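Local coordinates for acyl-[acyl-carrier-protein]--UDP-N-acetylglucosamine O-acyltransferase (Helicobacter pylori, PDB 1J2Z) that transfers a (3R)-hydroxyacyl chain from acyl carrier protein to UDP-N-acetylglucosamine, the first step of lipid A biosynthesis, at residues A[195-198]-A[199-202]; A[212-215]-A[216-220]. All coordinates share one frame; numbering follows the deposited sequence.

Contacts 1 and 2 belong to consecutive helices, 195-201 and 204-217, that follow the strands of the left-handed beta-helix. Their centres lie 20 Å apart and their nearest atoms about 7 Å apart, so the two do not touch, although Met-198 and Leu-202 of contact 1 pack on Ile-207 at an earlier part of the helix that carries contact 2. Contact 1 is a surface patch, whereas contact 2 is partly buried. Neither reaches the annotated substrate-binding residues; the side chain of His-196 lies about 13 Å from a bound octyl thioglucoside. The centre of contact 2 lies about 27 Å from the centre of the chain; the centre of contact 1 lies about 19 Å from the centre of the chain.

Contact 1 of 2, residues A[195-198]-A[199-202]; sequences RHRM and RQLL
Arg-199 N donates to Arg-195 O (2.9 Å, N-H...O 157°), the i to i+4 bond of one helical turn, and Arg-197 O accepts from both Gln-200 N (3.1 Å) and Leu-201 N (3.2 Å) as the helix runs out. Leu-202 N points back to Met-198 O, but that bond is modelled so short that its length is doubtful; Leu-202 is already out of helical geometry.

On the exposed side, Arg-199 folds back along the preceding turn. Its CG stands anti to its own carbonyl carbon, and a bend at chi3 (-63°) carries the guanidinium beside His-196, whose CA lies in the guanidinium plane at its edge, 3.7 Å from NH2. The same chain passes Arg-195, with CD of Arg-199 3.2 Å from NH1 of Arg-195. The two guanidinium planes are turned 73° apart rather than stacked, and NH1 of Arg-195 stands 3.7 Å from NH1 of Arg-199. Two like charges this close would probably repel, and both arginines also touch a crystal neighbour, which may help set their pose.

Arg-197 bends at chi2 and chi3, which brings the edge of its guanidinium to the side-chain end of Gln-200. Nearer the backbone, its CG rests on CD1 of Leu-201 at 4.0 Å. On the inner side, CB of Met-198 meets CD1 of Leu-202 at 4.2 Å.

The pattern is that of a short amphipathic helix, arginines outward and Met-198 and Leu-202 inward, in the helical C-terminal part of LpxA that follows the left-handed beta-helix. Met-198 and Leu-202 both pack on Ile-207 of helix 204-217 and on Tyr-180, just before strand 181-184. Arg-195 reaches Tyr-211 of the same following helix, while Arg-197 lies on Tyr-146, between strands 142-143 and 148-149.

Contact 2 of 2, residues A[212-215]-A[216-220]; sequences ALYK and RLFRP
Leu-217 is the bump here: its CD1 methyl presses on CD2 of Leu-213 at 3.3 Å, tighter than usual van der Waals contact, and also lies 4.1 Å from CD2 of Tyr-214. One methyl thus fills the notch between two side chains of the preceding turn.

Beyond it, the rings of Tyr-214 and Phe-218 run side by side, pointing the same way. Their planes differ by 26° and their centroids are 5.9 Å apart, so they meet rim to rim and not as a stack; CE1 of Phe-218 touches CD2 of Tyr-214 at 3.4 Å. The Phe-218 edge also abuts the backbone, its CD1 lying 3.2 Å from Tyr-214 O, which accepts from Phe-218 N.

Away from the two rings, Arg-216 bends at chi3 (-74°) and brings NH2 alongside the backbone of Leu-213, 3.7 Å from its CA, while NH1 forms a salt bridge with Glu-231 of helix 224-234. The Tyr-214 hydroxyl is hydrogen-bonded to Pro-179 O.

Leu-213, Tyr-214 and Leu-217 all rest on Ile-244 of helix 239-250. They form an apolar stripe on the last turn of helix 204-217 that continues into Phe-218 just beyond it, whereas Lys-215 is exposed and Arg-216 partly so: an amphipathic helix end in the C-terminal helical domain that follows the left-handed beta-helix of LpxA.

Contact 1 of 2, residues A[195-198]-A[199-202]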
ATOM      1  N   ARG A 195      18.548  20.416  -6.168  1.00 38.56           N
ATOM      2  CA  ARG A 195      18.725  21.846  -6.392  1.00 38.14           C
ATOM      3  C   ARG A 195      17.680  22.696  -5.679  1.00 38.84           C
ATOM      4  O   ARG A 195      18.018  23.658  -4.985  1.00 34.10           O
ATOM      5  CB  ARG A 195      18.690  22.124  -7.899  1.00 40.16           C
ATOM      6  CG  ARG A 195      19.466  23.349  -8.347  1.00 48.89           C
ATOM      7  CD  ARG A 195      19.565  23.389  -9.869  1.00 53.57           C
ATOM      8  NE  ARG A 195      20.426  24.470 -10.344  1.00 57.77           N
ATOM      9  CZ  ARG A 195      20.144  25.762 -10.219  1.00 57.72           C
ATOM     10  NH1 ARG A 195      19.017  26.141  -9.631  1.00 66.96           N
ATOM     11  NH2 ARG A 195      20.983  26.675 -10.687  1.00 56.67           N
ATOM     12  N   HIS A 196      16.410  22.341  -5.850  1.00 39.45           N
ATOM     13  CA  HIS A 196      15.331  23.092  -5.224  1.00 43.79           C
ATOM     14  C   HIS A 196      15.509  23.224  -3.716  1.00 45.75           C
ATOM     15  O   HIS A 196      15.190  24.263  -3.136  1.00 47.44           O
ATOM     16  CB  HIS A 196      13.979  22.443  -5.526  1.00 47.16           C
ATOM     17  CG  HIS A 196      12.839  23.069  -4.787  1.00 52.48           C
ATOM     18  ND1 HIS A 196      12.557  22.778  -3.470  1.00 57.48           N
ATOM     19  CD2 HIS A 196      11.940  24.009  -5.165  1.00 53.92           C
ATOM     20  CE1 HIS A 196      11.536  23.512  -3.067  1.00 58.42           C
ATOM     21  NE2 HIS A 196      11.144  24.268  -4.076  1.00 57.01           N
ATOM     22  N   ARG A 197      16.016  22.172  -3.084  1.00 43.12           N
ATOM     23  CA  ARG A 197      16.233  22.187  -1.644  1.00 42.98           C
ATOM     24  C   ARG A 197      17.447  23.033  -1.281  1.00 42.68           C
ATOM     25  O   ARG A 197      17.398  23.842  -0.353  1.00 39.92           O
ATOM     26  CB  ARG A 197      16.449  20.768  -1.123  1.00 45.21           C
ATOM     27  CG  ARG A 197      16.727  20.707   0.366  1.00 48.77           C
ATOM     28  CD  ARG A 197      15.472  20.360   1.135  1.00 50.98           C
ATOM     29  NE  ARG A 197      14.376  21.278   0.862  1.00 55.37           N
ATOM     30  CZ  ARG A 197      13.118  21.057   1.228  1.00 57.79           C
ATOM     31  NH1 ARG A 197      12.809  19.945   1.882  1.00 58.81           N
ATOM     32  NH2 ARG A 197      12.171  21.942   0.945  1.00 59.92           N
ATOM     33  N   MET A 198      18.544  22.832  -2.007  1.00 40.74           N
ATOM     34  CA  MET A 198      19.767  23.579  -1.741  1.00 42.48           C
ATOM     35  C   MET A 198      19.546  25.080  -1.889  1.00 40.61           C
ATOM     36  O   MET A 198      20.100  25.870  -1.127  1.00 41.50           O
ATOM     37  CB  MET A 198      20.886  23.136  -2.690  1.00 33.67           C
ATOM     38  CG  MET A 198      21.192  21.647  -2.644  1.00 38.88           C
ATOM     39  SD  MET A 198      22.647  21.220  -3.622  1.00 41.83           S
ATOM     40  CE  MET A 198      22.006  21.388  -5.264  1.00 46.48           C
ATOM     41  N   ARG A 199      18.727  25.466  -2.863  1.00 41.58           N
ATOM     42  CA  ARG A 199      18.450  26.875  -3.120  1.00 45.36           C
ATOM     43  C   ARG A 199      17.757  27.603  -1.976  1.00 42.46           C
ATOM     44  O   ARG A 199      17.839  28.828  -1.875  1.00 40.91           O
ATOM     45  CB  ARG A 199      17.622  27.030  -4.400  1.00 50.10           C
ATOM     46  CG  ARG A 199      18.396  26.728  -5.677  1.00 61.30           C
ATOM     47  CD  ARG A 199      17.563  27.032  -6.913  1.00 69.17           C
ATOM     48  NE  ARG A 199      16.376  26.186  -6.993  1.00 78.46           N
ATOM     49  CZ  ARG A 199      15.438  26.299  -7.927  1.00 80.53           C
ATOM     50  NH1 ARG A 199      15.546  27.228  -8.868  1.00 84.24           N
ATOM     51  NH2 ARG A 199      14.396  25.480  -7.925  1.00 80.62           N
ATOM     52  N   GLN A 200      17.070  26.867  -1.112  1.00 42.91           N
ATOM     53  CA  GLN A 200      16.396  27.511   0.005  1.00 44.44           C
ATOM     54  C   GLN A 200      17.226  27.451   1.278  1.00 38.16           C
ATOM     55  O   GLN A 200      17.066  28.284   2.163  1.00 45.78           O
ATOM     56  CB  GLN A 200      15.017  26.886   0.253  1.00 46.88           C
ATOM     57  CG  GLN A 200      15.021  25.397   0.519  1.00 53.36           C
ATOM     58  CD  GLN A 200      13.718  24.917   1.131  1.00 59.11           C
ATOM     59  OE1 GLN A 200      13.459  25.135   2.319  1.00 59.87           O
ATOM     60  NE2 GLN A 200      12.882  24.276   0.321  1.00 55.98           N
ATOM     61  N   LEU A 201      18.126  26.479   1.365  1.00 39.26           N
ATOM     62  CA  LEU A 201      18.960  26.328   2.553  1.00 38.46           C
ATOM     63  C   LEU A 201      20.399  26.794   2.363  1.00 42.51           C
ATOM     64  O   LEU A 201      21.058  27.196   3.325  1.00 38.72           O
ATOM     65  CB  LEU A 201      18.983  24.863   2.999  1.00 39.47           C
ATOM     66  CG  LEU A 201      17.692  24.206   3.488  1.00 43.50           C
ATOM     67  CD1 LEU A 201      17.919  22.704   3.639  1.00 44.10           C
ATOM     68  CD2 LEU A 201      17.265  24.823   4.809  1.00 43.29           C
ATOM     69  N   LEU A 202      20.887  26.743   1.128  1.00 41.04           N
ATOM     70  CA  LEU A 202      22.267  27.120   0.861  1.00 47.19           C
ATOM     71  C   LEU A 202      22.475  28.326  -0.045  1.00 49.03           C
ATOM     72  O   LEU A 202      21.611  28.685  -0.847  1.00 50.27           O
ATOM     73  CB  LEU A 202      23.015  25.918   0.280  1.00 46.01           C
ATOM     74  CG  LEU A 202      22.888  24.626   1.092  1.00 45.76           C
ATOM     75  CD1 LEU A 202      23.648  23.507   0.404  1.00 43.45           C
ATOM     76  CD2 LEU A 202      23.421  24.849   2.498  1.00 44.45           C
TER

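Contact 2 of 2, residues A[212-215]-A[216-220]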
ATOM      1  N   ALA A 212      30.728  20.523  -7.672  1.00 38.00           N
ATOM      2  CA  ALA A 212      32.118  20.210  -7.967  1.00 36.37           C
ATOM      3  C   ALA A 212      32.594  19.055  -7.100  1.00 33.34           C
ATOM      4  O   ALA A 212      33.196  18.103  -7.595  1.00 35.82           O
ATOM      5  CB  ALA A 212      32.992  21.442  -7.725  1.00 34.42           C
ATOM      6  N   LEU A 213      32.312  19.146  -5.804  1.00 34.25           N
ATOM      7  CA  LEU A 213      32.711  18.118  -4.849  1.00 32.12           C
ATOM      8  C   LEU A 213      32.237  16.735  -5.292  1.00 28.94           C
ATOM      9  O   LEU A 213      33.021  15.791  -5.374  1.00 28.38           O
ATOM     10  CB  LEU A 213      32.120  18.425  -3.469  1.00 28.16           C
ATOM     11  CG  LEU A 213      32.854  17.918  -2.221  1.00 33.20           C
ATOM     12  CD1 LEU A 213      31.858  17.821  -1.078  1.00 27.57           C
ATOM     13  CD2 LEU A 213      33.501  16.568  -2.461  1.00 35.64           C
ATOM     14  N   TYR A 214      30.944  16.617  -5.571  1.00 30.61           N
ATOM     15  CA  TYR A 214      30.385  15.339  -5.986  1.00 31.46           C
ATOM     16  C   TYR A 214      30.942  14.858  -7.318  1.00 35.19           C
ATOM     17  O   TYR A 214      31.130  13.656  -7.520  1.00 33.85           O
ATOM     18  CB  TYR A 214      28.858  15.425  -6.045  1.00 30.22           C
ATOM     19  CG  TYR A 214      28.185  15.202  -4.704  1.00 26.62           C
ATOM     20  CD1 TYR A 214      27.253  16.112  -4.206  1.00 23.60           C
ATOM     21  CD2 TYR A 214      28.460  14.062  -3.946  1.00 29.36           C
ATOM     22  CE1 TYR A 214      26.610  15.890  -2.991  1.00 25.93           C
ATOM     23  CE2 TYR A 214      27.822  13.830  -2.729  1.00 27.19           C
ATOM     24  CZ  TYR A 214      26.900  14.746  -2.258  1.00 24.64           C
ATOM     25  OH  TYR A 214      26.263  14.513  -1.060  1.00 32.50           O
ATOM     26  N   LYS A 215      31.212  15.788  -8.225  1.00 35.65           N
ATOM     27  CA  LYS A 215      31.758  15.414  -9.522  1.00 37.60           C
ATOM     28  C   LYS A 215      33.117  14.746  -9.336  1.00 35.61           C
ATOM     29  O   LYS A 215      33.433  13.759  -9.998  1.00 36.38           O
ATOM     30  CB  LYS A 215      31.864  16.651 -10.420  1.00 42.80           C
ATOM     31  CG  LYS A 215      30.493  17.185 -10.824  1.00 55.73           C
ATOM     32  CD  LYS A 215      30.539  18.531 -11.535  1.00 60.79           C
ATOM     33  CE  LYS A 215      29.117  19.016 -11.840  1.00 63.16           C
ATOM     34  NZ  LYS A 215      29.064  20.384 -12.425  1.00 53.16           N
ATOM     35  N   ARG A 216      33.911  15.271  -8.410  1.00 34.29           N
ATOM     36  CA  ARG A 216      35.226  14.702  -8.140  1.00 37.43           C
ATOM     37  C   ARG A 216      35.105  13.419  -7.327  1.00 38.89           C
ATOM     38  O   ARG A 216      35.837  12.455  -7.561  1.00 36.55           O
ATOM     39  CB  ARG A 216      36.098  15.719  -7.398  1.00 35.97           C
ATOM     40  CG  ARG A 216      36.529  16.883  -8.278  1.00 35.30           C
ATOM     41  CD  ARG A 216      37.419  17.869  -7.543  1.00 43.80           C
ATOM     42  NE  ARG A 216      36.677  18.688  -6.589  1.00 44.83           N
ATOM     43  CZ  ARG A 216      36.866  18.644  -5.277  1.00 44.52           C
ATOM     44  NH1 ARG A 216      37.771  17.817  -4.775  1.00 46.36           N
ATOM     45  NH2 ARG A 216      36.158  19.427  -4.470  1.00 37.60           N
ATOM     46  N   LEU A 217      34.165  13.401  -6.387  1.00 33.04           N
ATOM     47  CA  LEU A 217      33.957  12.226  -5.549  1.00 32.14           C
ATOM     48  C   LEU A 217      33.528  11.007  -6.347  1.00 33.18           C
ATOM     49  O   LEU A 217      33.974   9.887  -6.073  1.00 29.40           O
ATOM     50  CB  LEU A 217      32.899  12.505  -4.478  1.00 31.06           C
ATOM     51  CG  LEU A 217      33.348  13.276  -3.238  1.00 26.23           C
ATOM     52  CD1 LEU A 217      32.150  13.525  -2.333  1.00 27.99           C
ATOM     53  CD2 LEU A 217      34.429  12.481  -2.507  1.00 26.13           C
ATOM     54  N   PHE A 218      32.666  11.223  -7.335  1.00 30.68           N
ATOM     55  CA  PHE A 218      32.167  10.116  -8.130  1.00 32.88           C
ATOM     56  C   PHE A 218      32.930   9.772  -9.398  1.00 37.01           C
ATOM     57  O   PHE A 218      32.366   9.189 -10.326  1.00 39.61           O
ATOM     58  CB  PHE A 218      30.686  10.330  -8.450  1.00 32.70           C
ATOM     59  CG  PHE A 218      29.786  10.131  -7.265  1.00 39.10           C
ATOM     60  CD1 PHE A 218      29.213  11.217  -6.616  1.00 36.55           C
ATOM     61  CD2 PHE A 218      29.530   8.850  -6.781  1.00 42.76           C
ATOM     62  CE1 PHE A 218      28.399  11.035  -5.505  1.00 35.75           C
ATOM     63  CE2 PHE A 218      28.716   8.656  -5.670  1.00 37.03           C
ATOM     64  CZ  PHE A 218      28.150   9.753  -5.031  1.00 40.45           C
ATOM     65  N   ARG A 219      34.209  10.131  -9.449  1.00 38.34           N
ATOM     66  CA  ARG A 219      35.021   9.779 -10.607  1.00 39.46           C
ATOM     67  C   ARG A 219      35.229   8.273 -10.488  1.00 36.19           C
ATOM     68  O   ARG A 219      35.321   7.735  -9.384  1.00 35.84           O
ATOM     69  CB  ARG A 219      36.360  10.520 -10.581  1.00 37.92           C
ATOM     70  CG  ARG A 219      36.249  11.954 -11.063  1.00 43.25           C
ATOM     71  CD  ARG A 219      37.509  12.752 -10.791  1.00 52.05           C
ATOM     72  NE  ARG A 219      37.383  14.127 -11.272  1.00 58.33           N
ATOM     73  CZ  ARG A 219      38.223  15.110 -10.964  1.00 60.51           C
ATOM     74  NH1 ARG A 219      39.258  14.872 -10.168  1.00 61.00           N
ATOM     75  NH2 ARG A 219      38.024  16.331 -11.446  1.00 57.36           N
ATOM     76  N   PRO A 220      35.298   7.570 -11.623  1.00 38.04           N
ATOM     77  CA  PRO A 220      35.483   6.117 -11.620  1.00 36.48           C
ATOM     78  C   PRO A 220      36.762   5.528 -11.025  1.00 41.50           C
ATOM     79  O   PRO A 220      36.702   4.567 -10.258  1.00 32.73           O
ATOM     80  CB  PRO A 220      35.317   5.752 -13.095  1.00 37.23           C
ATOM     81  CG  PRO A 220      35.841   6.965 -13.795  1.00 36.41           C
ATOM     82  CD  PRO A 220      35.217   8.087 -13.001  1.00 33.26           C
TER